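Local coordinates for Alr3699 protein (Nostoc sp., PDB 4XSO) that is a member of the GT-B clan of glycosyltransferases, built from two Rossmann-like domains, each with a parallel beta sheet packed between helices, at residues L99-T104 / E379-L384; L122-H127 / N145-F150; S192-L197 / M280-L285; Q199-A204 / K268-R273. All blocks are in the same frame, centred on the assembly; numbering follows the deposited sequence.

Contact 1. Residues L99-T104 / E379-L384; sequences LIYANT and ETLSSL
Leu99 meets Leu381 and Leu384 where the C-terminal end of the chain lies against the sheet of the N-terminal Rossmann-like domain. This return of the last helix to the first domain is a feature of the GT-B fold. Leu99 sits on strand 99-102, while Leu381 belongs to helix 370-382. From CB, the side chain of Leu99 places CG anti to the backbone N (chi1 -176°). CB and CG act as a stalk and carry no close contact with 379-384. Leu99 CD1 meets two methyls of the other segment, Leu384 CD1 at 3.7 Å and Leu381 CD2 at 4.1 Å. Leu99 CD2 is looser, 4.4 Å from Leu381 CD2. Leu99 crosses both partner side chains at about a right angle, and only the branch ends touch. Leu384 is the last modelled residue and is exposed, whereas Leu99, Tyr101 and Leu381 are buried. Leu381 also packs on Ile9 and Val123, in the strands that flank 99-102. Tyr101 is held by its hydroxyl, hydrogen-bonded to His125 ND1, and by an edge-to-face contact with Phe11. Its ring offers an edge to Leu381: Tyr101 CE2 lies 4.5 Å from Leu381 CD2, which is close to the ring plane.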
loop_
_atom_site.group_PDB
_atom_site.type_symbol
_atom_site.label_atom_id
_atom_site.label_comp_id
_atom_site.label_asym_id
_atom_site.label_seq_id
_atom_site.Cartn_x
_atom_site.Cartn_y
_atom_site.Cartn_z
ATOM N N LEU A 99 -14.371 7.172 8.951
ATOM C CA LEU A 99 -14.465 7.350 7.552
ATOM C C LEU A 99 -13.200 8.080 7.044
ATOM O O LEU A 99 -12.668 8.975 7.713
ATOM C CB LEU A 99 -15.708 8.215 7.273
ATOM C CG LEU A 99 -15.960 8.402 5.743
ATOM C CD1 LEU A 99 -17.405 8.206 5.386
ATOM C CD2 LEU A 99 -15.508 9.750 5.211
ATOM N N ILE A 100 -12.754 7.710 5.851
ATOM C CA ILE A 100 -11.599 8.297 5.232
ATOM C C ILE A 100 -12.107 9.045 4.019
ATOM O O ILE A 100 -12.837 8.460 3.183
ATOM C CB ILE A 100 -10.577 7.225 4.762
ATOM C CG1 ILE A 100 -10.068 6.392 5.929
ATOM C CG2 ILE A 100 -9.400 7.834 4.081
ATOM C CD1 ILE A 100 -9.346 5.150 5.373
ATOM N N TYR A 101 -11.722 10.341 3.922
ATOM C CA TYR A 101 -12.247 11.211 2.860
ATOM C C TYR A 101 -11.048 11.765 2.107
ATOM O O TYR A 101 -10.343 12.658 2.590
ATOM C CB TYR A 101 -13.127 12.290 3.509
ATOM C CG TYR A 101 -13.957 13.160 2.646
ATOM C CD1 TYR A 101 -13.399 14.081 1.789
ATOM C CD2 TYR A 101 -15.342 13.188 2.825
ATOM C CE1 TYR A 101 -14.187 14.984 1.081
ATOM C CE2 TYR A 101 -16.157 14.072 2.110
ATOM C CZ TYR A 101 -15.586 14.961 1.244
ATOM O OH TYR A 101 -16.390 15.837 0.547
ATOM N N ALA A 102 -10.769 11.128 0.981
ATOM C CA ALA A 102 -9.604 11.465 0.123
ATOM C C ALA A 102 -9.983 12.544 -0.868
ATOM O O ALA A 102 -10.946 12.396 -1.643
ATOM C CB ALA A 102 -9.126 10.227 -0.603
ATOM N N ASN A 103 -9.176 13.607 -0.856
ATOM C CA ASN A 103 -9.454 14.826 -1.565
ATOM C C ASN A 103 -8.565 15.089 -2.807
ATOM O O ASN A 103 -8.746 16.074 -3.498
ATOM C CB ASN A 103 -9.406 15.986 -0.577
ATOM C CG ASN A 103 -10.235 17.182 -1.050
ATOM O OD1 ASN A 103 -11.406 17.053 -1.264
ATOM N ND2 ASN A 103 -9.612 18.357 -1.165
ATOM N N THR A 104 -7.629 14.191 -3.076
ATOM C CA THR A 104 -6.698 14.332 -4.188
ATOM C C THR A 104 -6.293 12.942 -4.578
ATOM O O THR A 104 -6.646 11.949 -3.897
ATOM C CB THR A 104 -5.406 15.139 -3.842
ATOM O OG1 THR A 104 -4.558 14.358 -2.977
ATOM C CG2 THR A 104 -5.726 16.475 -3.235
ATOM N N GLU A 379 -25.903 14.887 4.092
ATOM C CA GLU A 379 -26.877 13.867 3.676
ATOM C C GLU A 379 -26.196 12.753 2.951
ATOM O O GLU A 379 -26.452 11.556 3.207
ATOM C CB GLU A 379 -27.990 14.450 2.802
ATOM C CG GLU A 379 -28.821 15.392 3.693
ATOM C CD GLU A 379 -30.042 16.069 3.052
ATOM O OE1 GLU A 379 -30.425 15.746 1.911
ATOM O OE2 GLU A 379 -30.614 16.972 3.718
ATOM N N THR A 380 -25.274 13.098 2.077
ATOM C CA THR A 380 -24.622 12.035 1.336
ATOM C C THR A 380 -23.741 11.163 2.296
ATOM O O THR A 380 -23.726 9.964 2.182
ATOM C CB THR A 380 -23.856 12.615 0.154
ATOM O OG1 THR A 380 -24.755 13.392 -0.682
ATOM C CG2 THR A 380 -23.284 11.492 -0.647
ATOM N N LEU A 381 -23.048 11.762 3.264
ATOM C CA LEU A 381 -22.296 10.989 4.261
ATOM C C LEU A 381 -23.198 10.100 5.162
ATOM O O LEU A 381 -22.843 8.969 5.467
ATOM C CB LEU A 381 -21.426 11.895 5.108
ATOM C CG LEU A 381 -20.261 12.474 4.287
ATOM C CD1 LEU A 381 -19.518 13.481 5.116
ATOM C CD2 LEU A 381 -19.338 11.399 3.723
ATOM N N SER A 382 -24.363 10.574 5.570
ATOM C CA SER A 382 -25.207 9.758 6.454
ATOM C C SER A 382 -25.828 8.613 5.650
ATOM O O SER A 382 -26.150 7.567 6.173
ATOM C CB SER A 382 -26.278 10.601 7.083
ATOM O OG SER A 382 -27.094 11.050 6.062
ATOM N N SER A 383 -25.979 8.822 4.349
ATOM C CA SER A 383 -26.341 7.773 3.420
ATOM C C SER A 383 -25.417 6.533 3.453
ATOM O O SER A 383 -25.757 5.528 2.895
ATOM C CB SER A 383 -26.357 8.371 2.020
ATOM O OG SER A 383 -26.472 7.376 1.050
ATOM N N LEU A 384 -24.263 6.585 4.100
ATOM C CA LEU A 384 -23.410 5.404 4.218
ATOM C C LEU A 384 -22.878 5.197 5.658
ATOM O O LEU A 384 -23.609 5.436 6.641
ATOM C CB LEU A 384 -22.289 5.525 3.172
ATOM C CG LEU A 384 -21.248 6.628 3.334
ATOM C CD1 LEU A 384 -20.010 6.009 3.943
ATOM C CD2 LEU A 384 -20.847 7.281 2.028
#

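Contact 2. Residues L122-H127 / N145-F150; sequences LVYHLH and NLANRF
Leu122 packs against the last residue of helix 137-150, Phe150, and touches its backbone as well as its side chain. Leu122 CB is 3.8 Å from Phe150 O, and Leu122 CD2 is 4.1 Å from Phe150 CB. Leu122 CD2 also lies 4.0 Å from Phe150 C. One turn earlier, Ala147 CB approaches Tyr124 CD2 at 4.0 Å, meeting the ring obliquely. Tyr124 has CG anti to its N (chi1 178°), and the ring stands out from the strand on the helix side. These two pairs are the close, buried part of the contact. They join the strand and helix of the beta-alpha-beta unit formed by strand 122-126, helix 137-150 and strand 153-156 in the N-terminal Rossmann-like domain. On the backbone side of the Leu122-Phe150 pair the link is indirect and runs through a water. It accepts from Leu122 N at 2.9 Å and donates to Phe150 O at 2.6 Å, so both polar atoms have a partner. The Phe150 ring leads away from the strand. It meets Phe116 of its own chain, and also Phe116 and Phe150 of the second subunit. Arg149, by contrast, is partly exposed and packs on Phe150 of the second subunit.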
loop_
_atom_site.group_PDB
_atom_site.type_symbol
_atom_site.label_atom_id
_atom_site.label_comp_id
_atom_site.label_asym_id
_atom_site.label_seq_id
_atom_site.Cartn_x
_atom_site.Cartn_y
_atom_site.Cartn_z
ATOM N N LEU A 122 -14.467 4.619 2.553
ATOM C CA LEU A 122 -13.700 5.604 1.857
ATOM C C LEU A 122 -14.640 6.366 0.914
ATOM O O LEU A 122 -15.462 5.781 0.179
ATOM C CB LEU A 122 -12.643 4.901 1.053
ATOM C CG LEU A 122 -11.864 5.692 0.012
ATOM C CD1 LEU A 122 -10.918 6.622 0.728
ATOM C CD2 LEU A 122 -11.110 4.768 -0.995
ATOM N N VAL A 123 -14.443 7.669 0.935
ATOM C CA VAL A 123 -15.032 8.619 0.018
ATOM C C VAL A 123 -13.890 9.281 -0.691
ATOM O O VAL A 123 -12.900 9.654 -0.084
ATOM C CB VAL A 123 -15.821 9.733 0.748
ATOM C CG1 VAL A 123 -16.300 10.718 -0.293
ATOM C CG2 VAL A 123 -17.015 9.155 1.543
ATOM N N TYR A 124 -14.006 9.377 -1.991
ATOM C CA TYR A 124 -13.121 10.104 -2.819
ATOM C C TYR A 124 -13.876 11.350 -3.357
ATOM O O TYR A 124 -14.891 11.214 -3.990
ATOM C CB TYR A 124 -12.745 9.223 -4.010
ATOM C CG TYR A 124 -11.828 9.808 -5.078
ATOM C CD1 TYR A 124 -10.920 10.771 -4.796
ATOM C CD2 TYR A 124 -11.855 9.291 -6.394
ATOM C CE1 TYR A 124 -10.064 11.256 -5.768
ATOM C CE2 TYR A 124 -11.015 9.764 -7.382
ATOM C CZ TYR A 124 -10.114 10.743 -7.047
ATOM O OH TYR A 124 -9.216 11.215 -7.974
ATOM N N HIS A 125 -13.357 12.530 -3.081
ATOM C CA HIS A 125 -13.857 13.775 -3.672
ATOM C C HIS A 125 -12.964 14.191 -4.763
ATOM O O HIS A 125 -11.800 14.478 -4.514
ATOM C CB HIS A 125 -13.864 14.853 -2.621
ATOM C CG HIS A 125 -14.685 16.017 -3.000
ATOM N ND1 HIS A 125 -15.431 16.699 -2.082
ATOM C CD2 HIS A 125 -14.901 16.617 -4.198
ATOM C CE1 HIS A 125 -16.055 17.694 -2.683
ATOM N NE2 HIS A 125 -15.745 17.673 -3.964
ATOM N N LEU A 126 -13.500 14.099 -5.976
ATOM C CA LEU A 126 -12.773 14.236 -7.197
ATOM C C LEU A 126 -12.884 15.708 -7.579
ATOM O O LEU A 126 -13.990 16.217 -7.903
ATOM C CB LEU A 126 -13.464 13.356 -8.232
ATOM C CG LEU A 126 -12.934 13.370 -9.678
ATOM C CD1 LEU A 126 -11.493 12.893 -9.784
ATOM C CD2 LEU A 126 -13.802 12.514 -10.574
ATOM N N HIS A 127 -11.768 16.412 -7.531
ATOM C CA HIS A 127 -11.733 17.792 -7.903
ATOM C C HIS A 127 -11.060 17.999 -9.275
ATOM O O HIS A 127 -10.987 19.149 -9.734
ATOM C CB HIS A 127 -10.971 18.631 -6.886
ATOM C CG HIS A 127 -11.570 18.641 -5.518
ATOM N ND1 HIS A 127 -12.593 19.481 -5.175
ATOM C CD2 HIS A 127 -11.271 17.942 -4.399
ATOM C CE1 HIS A 127 -12.927 19.301 -3.914
ATOM N NE2 HIS A 127 -12.122 18.389 -3.408
ATOM N N ASN A 145 -9.123 2.485 -10.838
ATOM C CA ASN A 145 -9.284 1.132 -10.338
ATOM C C ASN A 145 -9.490 1.109 -8.802
ATOM O O ASN A 145 -10.333 0.402 -8.285
ATOM C CB ASN A 145 -8.082 0.346 -10.688
ATOM C CG ASN A 145 -8.089 -1.033 -10.037
ATOM O OD1 ASN A 145 -7.069 -1.483 -9.484
ATOM N ND2 ASN A 145 -9.239 -1.717 -10.111
ATOM N N LEU A 146 -8.686 1.860 -8.087
ATOM C CA LEU A 146 -8.804 1.877 -6.651
ATOM C C LEU A 146 -10.170 2.476 -6.252
ATOM O O LEU A 146 -10.855 1.995 -5.359
ATOM C CB LEU A 146 -7.660 2.670 -6.034
ATOM C CG LEU A 146 -6.303 1.899 -6.186
ATOM C CD1 LEU A 146 -5.158 2.636 -5.533
ATOM C CD2 LEU A 146 -6.422 0.567 -5.492
ATOM N N ALA A 147 -10.552 3.530 -6.924
ATOM C CA ALA A 147 -11.858 4.163 -6.605
ATOM C C ALA A 147 -12.972 3.160 -6.812
ATOM O O ALA A 147 -13.829 2.919 -5.909
ATOM C CB ALA A 147 -11.993 5.446 -7.460
ATOM N N ASN A 148 -12.942 2.482 -7.970
ATOM C CA ASN A 148 -13.976 1.557 -8.323
ATOM C C ASN A 148 -14.058 0.426 -7.338
ATOM O O ASN A 148 -15.136 -0.061 -7.000
ATOM C CB ASN A 148 -13.754 0.940 -9.745
ATOM C CG ASN A 148 -13.986 1.941 -10.835
ATOM O OD1 ASN A 148 -14.513 3.015 -10.568
ATOM N ND2 ASN A 148 -13.629 1.595 -12.073
ATOM N N ARG A 149 -12.927 -0.009 -6.855
ATOM C CA ARG A 149 -12.968 -1.165 -5.957
ATOM C C ARG A 149 -13.193 -0.797 -4.467
ATOM O O ARG A 149 -13.769 -1.604 -3.701
ATOM C CB ARG A 149 -11.700 -1.995 -6.067
ATOM C CG ARG A 149 -11.741 -3.261 -5.194
ATOM C CD ARG A 149 -10.694 -4.342 -5.550
ATOM N NE ARG A 149 -11.050 -5.657 -4.952
ATOM C CZ ARG A 149 -10.276 -6.752 -4.967
ATOM N NH1 ARG A 149 -9.080 -6.751 -5.570
ATOM N NH2 ARG A 149 -10.716 -7.876 -4.390
ATOM N N PHE A 150 -12.650 0.320 -4.036
ATOM C CA PHE A 150 -12.644 0.573 -2.565
ATOM C C PHE A 150 -13.496 1.706 -2.114
ATOM O O PHE A 150 -13.778 1.844 -0.909
ATOM C CB PHE A 150 -11.231 0.854 -2.102
ATOM C CG PHE A 150 -10.322 -0.312 -2.289
ATOM C CD1 PHE A 150 -10.423 -1.386 -1.434
ATOM C CD2 PHE A 150 -9.517 -0.406 -3.413
ATOM C CE1 PHE A 150 -9.644 -2.521 -1.647
ATOM C CE2 PHE A 150 -8.753 -1.538 -3.646
ATOM C CZ PHE A 150 -8.800 -2.592 -2.748
HETATM O O HOH W 1 -15.370 2.307 1.071
#

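Contact 3. Residues S192-L197 / M280-L285; sequences SDISKL and MAACDL
This is an apolar helix-to-helix contact inside the C-terminal domain, between helix 191-201 and the end of helix 276-282. Ile194 and Leu197, one turn apart, face Ala281 and Ala282. The small alanines allow a close approach: the CA atoms of Ile194 and Ala282 are only 5.1 Å apart. Ile194 does most of the work, and both of its branches take part. CG1 is anti to the carbonyl carbon (chi1 -69°) and runs alongside Ala281, with Ile194 CG1 3.7 Å and Ile194 CD1 3.9 Å from Ala281 CB. CG2 takes the other position, anti to the backbone N. Ile194 CG2 lies 3.8 Å from Ala281 O and 4.0 Å from Ala282 CA. Both branches lie near Ala281 O; the CG1 branch also meets the Ala281 methyl, and CG2 reaches on to Ala282. Leu197 adds a single methyl contact, Leu197 CD2 to Ala282 CB at 4.0 Å, and also packs on Gln278 and Leu279 of helix 276-282. Beside this apolar patch Arg198, also on helix 191-201, hydrogen-bonds Ala282 O and forms a salt bridge with Asp284 OD2, which also accepts from Val208 N. Through a two-residue link, helix 276-282 leads to strand 285-287, which lies beside strand 207-212. The resulting strand order, 3-2-1-4, is that of a Rossmann-like domain in the GT-B fold.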
loop_
_atom_site.group_PDB
_atom_site.type_symbol
_atom_site.label_atom_id
_atom_site.label_comp_id
_atom_site.label_asym_id
_atom_site.label_seq_id
_atom_site.Cartn_x
_atom_site.Cartn_y
_atom_site.Cartn_z
ATOM N N SER A 192 -20.699 52.583 -2.090
ATOM C CA SER A 192 -19.697 53.552 -1.678
ATOM C C SER A 192 -18.283 52.965 -1.486
ATOM O O SER A 192 -17.308 53.668 -1.683
ATOM C CB SER A 192 -20.187 54.323 -0.438
ATOM O OG SER A 192 -20.405 53.418 0.622
ATOM N N ASP A 193 -18.148 51.696 -1.101
ATOM C CA ASP A 193 -16.845 51.021 -1.144
ATOM C C ASP A 193 -16.378 50.832 -2.615
ATOM O O ASP A 193 -15.215 51.007 -2.898
ATOM C CB ASP A 193 -16.874 49.634 -0.456
ATOM C CG ASP A 193 -16.879 49.729 1.075
ATOM O OD1 ASP A 193 -16.618 50.830 1.601
ATOM O OD2 ASP A 193 -17.153 48.718 1.769
ATOM N N ILE A 194 -17.302 50.477 -3.507
ATOM C CA ILE A 194 -17.012 50.307 -4.913
ATOM C C ILE A 194 -16.425 51.608 -5.454
ATOM O O ILE A 194 -15.322 51.620 -5.945
ATOM C CB ILE A 194 -18.250 49.892 -5.741
ATOM C CG1 ILE A 194 -18.686 48.464 -5.386
ATOM C CG2 ILE A 194 -17.974 49.969 -7.251
ATOM C CD1 ILE A 194 -20.056 48.078 -5.949
ATOM N N SER A 195 -17.149 52.706 -5.278
ATOM C CA SER A 195 -16.724 54.014 -5.818
ATOM C C SER A 195 -15.374 54.418 -5.280
ATOM O O SER A 195 -14.521 54.870 -6.035
ATOM C CB SER A 195 -17.780 55.092 -5.538
ATOM O OG SER A 195 -17.326 56.330 -6.089
ATOM N N LYS A 196 -15.125 54.198 -3.991
ATOM C CA LYS A 196 -13.821 54.542 -3.455
ATOM C C LYS A 196 -12.687 53.740 -4.028
ATOM O O LYS A 196 -11.557 54.244 -4.283
ATOM C CB LYS A 196 -13.819 54.412 -1.916
ATOM C CG LYS A 196 -14.484 55.622 -1.240
ATOM C CD LYS A 196 -14.099 56.968 -1.920
ATOM C CE LYS A 196 -14.213 58.207 -1.031
ATOM N NZ LYS A 196 -12.983 58.445 -0.206
ATOM N N LEU A 197 -12.938 52.455 -4.118
ATOM C CA LEU A 197 -11.935 51.564 -4.630
ATOM C C LEU A 197 -11.587 51.896 -6.100
ATOM O O LEU A 197 -10.391 51.914 -6.444
ATOM C CB LEU A 197 -12.380 50.090 -4.440
ATOM C CG LEU A 197 -11.397 49.015 -4.904
ATOM C CD1 LEU A 197 -10.042 49.116 -4.220
ATOM C CD2 LEU A 197 -11.981 47.643 -4.630
ATOM N N MET A 280 -13.704 42.565 -7.433
ATOM C CA MET A 280 -14.735 42.112 -8.409
ATOM C C MET A 280 -15.888 43.143 -8.530
ATOM O O MET A 280 -16.337 43.553 -9.601
ATOM C CB MET A 280 -15.263 40.755 -7.975
ATOM C CG MET A 280 -14.310 39.549 -8.153
ATOM S SD MET A 280 -15.085 37.945 -7.864
ATOM C CE MET A 280 -13.686 36.984 -8.488
ATOM N N ALA A 281 -16.371 43.573 -7.377
ATOM C CA ALA A 281 -17.411 44.559 -7.316
ATOM C C ALA A 281 -17.011 45.820 -8.033
ATOM O O ALA A 281 -17.852 46.450 -8.680
ATOM C CB ALA A 281 -17.796 44.876 -5.873
ATOM N N ALA A 282 -15.744 46.191 -7.971
ATOM C CA ALA A 282 -15.338 47.369 -8.666
ATOM C C ALA A 282 -15.136 47.208 -10.171
ATOM O O ALA A 282 -14.943 48.177 -10.833
ATOM C CB ALA A 282 -14.117 47.922 -8.037
ATOM N N CYS A 283 -15.175 45.994 -10.696
ATOM C CA CYS A 283 -15.089 45.772 -12.154
ATOM C C CYS A 283 -16.451 46.063 -12.759
ATOM O O CYS A 283 -17.466 46.199 -12.034
ATOM C CB CYS A 283 -14.705 44.336 -12.411
ATOM S SG CYS A 283 -13.006 44.057 -11.894
ATOM N N ASP A 284 -16.469 46.199 -14.074
ATOM C CA ASP A 284 -17.695 46.292 -14.836
ATOM C C ASP A 284 -17.947 44.952 -15.498
ATOM O O ASP A 284 -19.050 44.647 -15.803
ATOM C CB ASP A 284 -17.571 47.442 -15.833
ATOM C CG ASP A 284 -17.352 48.798 -15.125
ATOM O OD1 ASP A 284 -18.388 49.246 -14.590
ATOM O OD2 ASP A 284 -16.190 49.367 -15.027
ATOM N N LEU A 285 -16.912 44.124 -15.662
ATOM C CA LEU A 285 -17.036 42.769 -16.210
ATOM C C LEU A 285 -15.898 41.956 -15.648
ATOM O O LEU A 285 -14.806 42.475 -15.463
ATOM C CB LEU A 285 -16.952 42.814 -17.726
ATOM C CG LEU A 285 -16.762 41.533 -18.516
ATOM C CD1 LEU A 285 -18.046 40.704 -18.338
ATOM C CD2 LEU A 285 -16.504 41.789 -20.031
#

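Contact 4. Residues Q199-A204 / K268-R273; sequences QQLGVA and KFLGFR
Leu201 and Leu270 meet by their methyl ends, with the two side chains crossing at about a right angle. The contact sets the end of helix 191-201 against strand 267-271, an outermost strand of the parallel sheet in the C-terminal Rossmann-like domain. Only the branch ends touch: Leu201 CD2 is 4.2 Å from Leu270 CD2. Both leucines have CG beside the backbone N and anti to the carbonyl carbon, and both also pack on Leu279 of helix 276-282. That third leucine ties the pair to the neighbouring helix. Lys268, two residues before Leu270 on the strand, approaches the main chain of the helix end instead. Its chain starts extended, then turns about its CG-CD and CD-CE bonds (chi3 70°, chi4 97°). This brings the tip in front of the Leu201 carbonyl oxygen, with Leu201 O 3.7 Å from Lys268 CD and 3.2 Å from Lys268 NZ. The helix stops here in a Schellman motif. Gly202 has positive phi, a conformation that suits glycine, and its N is hydrogen-bonded to Gln199 O. After this turn the chain brings Val203 back toward the strand, and Val203 CG1 lies 4.3 Å from Lys268 CD. Leu201 O and Val203 CG1 thus lie on the same side of the lysine chain. Lys268 is exposed, whereas Val203 is buried. The nearest approach of all is made by a lysine carbon, Lys268 CE, at 3.1 Å from Leu201 O.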
loop_
_atom_site.group_PDB
_atom_site.type_symbol
_atom_site.label_atom_id
_atom_site.label_comp_id
_atom_site.label_asym_id
_atom_site.label_seq_id
_atom_site.Cartn_x
_atom_site.Cartn_y
_atom_site.Cartn_z
ATOM N N GLN A 199 -11.771 54.771 -7.434
ATOM C CA GLN A 199 -11.049 56.032 -7.314
ATOM C C GLN A 199 -9.605 55.804 -6.990
ATOM O O GLN A 199 -8.770 56.317 -7.695
ATOM C CB GLN A 199 -11.675 56.975 -6.264
ATOM C CG GLN A 199 -12.826 57.765 -6.835
ATOM C CD GLN A 199 -13.578 58.642 -5.820
ATOM O OE1 GLN A 199 -13.524 58.431 -4.598
ATOM N NE2 GLN A 199 -14.311 59.623 -6.336
ATOM N N GLN A 200 -9.311 55.019 -5.949
ATOM C CA GLN A 200 -7.960 54.748 -5.548
ATOM C C GLN A 200 -7.189 53.975 -6.603
ATOM O O GLN A 200 -5.969 54.067 -6.693
ATOM C CB GLN A 200 -7.966 53.987 -4.246
ATOM C CG GLN A 200 -8.495 54.852 -3.105
ATOM C CD GLN A 200 -8.237 54.258 -1.726
ATOM O OE1 GLN A 200 -7.681 53.181 -1.596
ATOM N NE2 GLN A 200 -8.634 54.976 -0.693
ATOM N N LEU A 201 -7.889 53.165 -7.372
ATOM C CA LEU A 201 -7.261 52.392 -8.403
ATOM C C LEU A 201 -7.096 53.221 -9.625
ATOM O O LEU A 201 -6.426 52.797 -10.528
ATOM C CB LEU A 201 -8.086 51.159 -8.733
ATOM C CG LEU A 201 -8.008 50.082 -7.691
ATOM C CD1 LEU A 201 -8.815 48.885 -8.124
ATOM C CD2 LEU A 201 -6.551 49.707 -7.434
ATOM N N GLY A 202 -7.760 54.369 -9.697
ATOM C CA GLY A 202 -7.579 55.222 -10.841
ATOM C C GLY A 202 -8.369 54.751 -12.033
ATOM O O GLY A 202 -8.064 55.131 -13.151
ATOM N N VAL A 203 -9.466 54.026 -11.808
ATOM C CA VAL A 203 -10.238 53.538 -12.938
ATOM C C VAL A 203 -11.651 53.996 -12.958
ATOM O O VAL A 203 -12.493 53.323 -13.539
ATOM C CB VAL A 203 -10.278 52.008 -12.936
ATOM C CG1 VAL A 203 -8.886 51.465 -13.144
ATOM C CG2 VAL A 203 -10.850 51.487 -11.595
ATOM N N ALA A 204 -11.941 55.104 -12.314
ATOM C CA ALA A 204 -13.353 55.490 -12.066
ATOM C C ALA A 204 -14.114 55.829 -13.341
ATOM O O ALA A 204 -15.285 55.482 -13.492
ATOM C CB ALA A 204 -13.446 56.624 -11.064
ATOM N N LYS A 268 -3.576 47.151 -15.687
ATOM C CA LYS A 268 -2.953 47.349 -14.360
ATOM C C LYS A 268 -2.729 45.997 -13.718
ATOM O O LYS A 268 -3.687 45.242 -13.502
ATOM C CB LYS A 268 -3.788 48.284 -13.456
ATOM C CG LYS A 268 -3.787 49.739 -13.905
ATOM C CD LYS A 268 -4.699 50.669 -13.080
ATOM C CE LYS A 268 -4.185 50.925 -11.658
ATOM N NZ LYS A 268 -3.407 52.205 -11.487
ATOM N N PHE A 269 -1.473 45.650 -13.433
ATOM C CA PHE A 269 -1.176 44.487 -12.618
ATOM C C PHE A 269 -1.298 44.896 -11.134
ATOM O O PHE A 269 -0.538 45.762 -10.671
ATOM C CB PHE A 269 0.223 43.983 -12.856
ATOM C CG PHE A 269 0.454 43.345 -14.210
ATOM C CD1 PHE A 269 0.796 44.103 -15.311
ATOM C CD2 PHE A 269 0.424 41.970 -14.350
ATOM C CE1 PHE A 269 1.079 43.495 -16.543
ATOM C CE2 PHE A 269 0.674 41.359 -15.554
ATOM C CZ PHE A 269 1.017 42.131 -16.676
ATOM N N LEU A 270 -2.238 44.302 -10.375
ATOM C CA LEU A 270 -2.381 44.678 -8.928
ATOM C C LEU A 270 -1.642 43.775 -7.994
ATOM O O LEU A 270 -1.589 43.998 -6.751
ATOM C CB LEU A 270 -3.854 44.731 -8.492
ATOM C CG LEU A 270 -4.761 45.581 -9.303
ATOM C CD1 LEU A 270 -6.140 45.635 -8.666
ATOM C CD2 LEU A 270 -4.144 46.959 -9.411
ATOM N N GLY A 271 -1.125 42.705 -8.529
ATOM C CA GLY A 271 -0.473 41.729 -7.712
ATOM C C GLY A 271 -1.447 40.849 -6.906
ATOM O O GLY A 271 -2.622 40.793 -7.195
ATOM N N PHE A 272 -0.949 40.139 -5.906
ATOM C CA PHE A 272 -1.839 39.264 -5.108
ATOM C C PHE A 272 -2.708 40.106 -4.184
ATOM O O PHE A 272 -2.210 40.925 -3.440
ATOM C CB PHE A 272 -1.038 38.240 -4.315
ATOM C CG PHE A 272 -1.890 37.320 -3.482
ATOM C CD1 PHE A 272 -2.427 37.749 -2.260
ATOM C CD2 PHE A 272 -2.149 36.023 -3.895
ATOM C CE1 PHE A 272 -3.219 36.899 -1.494
ATOM C CE2 PHE A 272 -2.937 35.168 -3.119
ATOM C CZ PHE A 272 -3.459 35.615 -1.926
ATOM N N ARG A 273 -4.018 39.921 -4.250
ATOM C CA ARG A 273 -4.913 40.649 -3.395
ATOM C C ARG A 273 -5.773 39.686 -2.606
ATOM O O ARG A 273 -6.245 38.672 -3.123
ATOM C CB ARG A 273 -5.784 41.581 -4.216
ATOM C CG ARG A 273 -5.016 42.630 -5.000
ATOM C CD ARG A 273 -4.583 43.737 -4.090
ATOM N NE ARG A 273 -5.775 44.486 -3.619
ATOM C CZ ARG A 273 -6.013 45.747 -3.839
ATOM N NH1 ARG A 273 -5.118 46.482 -4.471
ATOM N NH2 ARG A 273 -7.125 46.298 -3.349
#

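Overall arrangement
Contact 1 opens first along the chain, on strand 99-102, and closes last, tying the C-terminal tail back to the N-terminal sheet. It spans the other three. Contact 2 opens and closes early within that span and joins a strand and helix of one beta-alpha-beta unit. It lies beside contact 1: strands 99-102 and 122-126 are neighbours, and Asn103 OD1 reaches His127 NE2 at 2.6 Å. In the C-terminal domain, contact 3 joins helix 191-201 to helix 276-282. Contact 4 opens further along helix 191-201, joins it to the outermost strand 267-271, and closes first, so it lies within contact 3. Their centres are 10 Å apart, but about 40 Å from those of contacts 1 and 2.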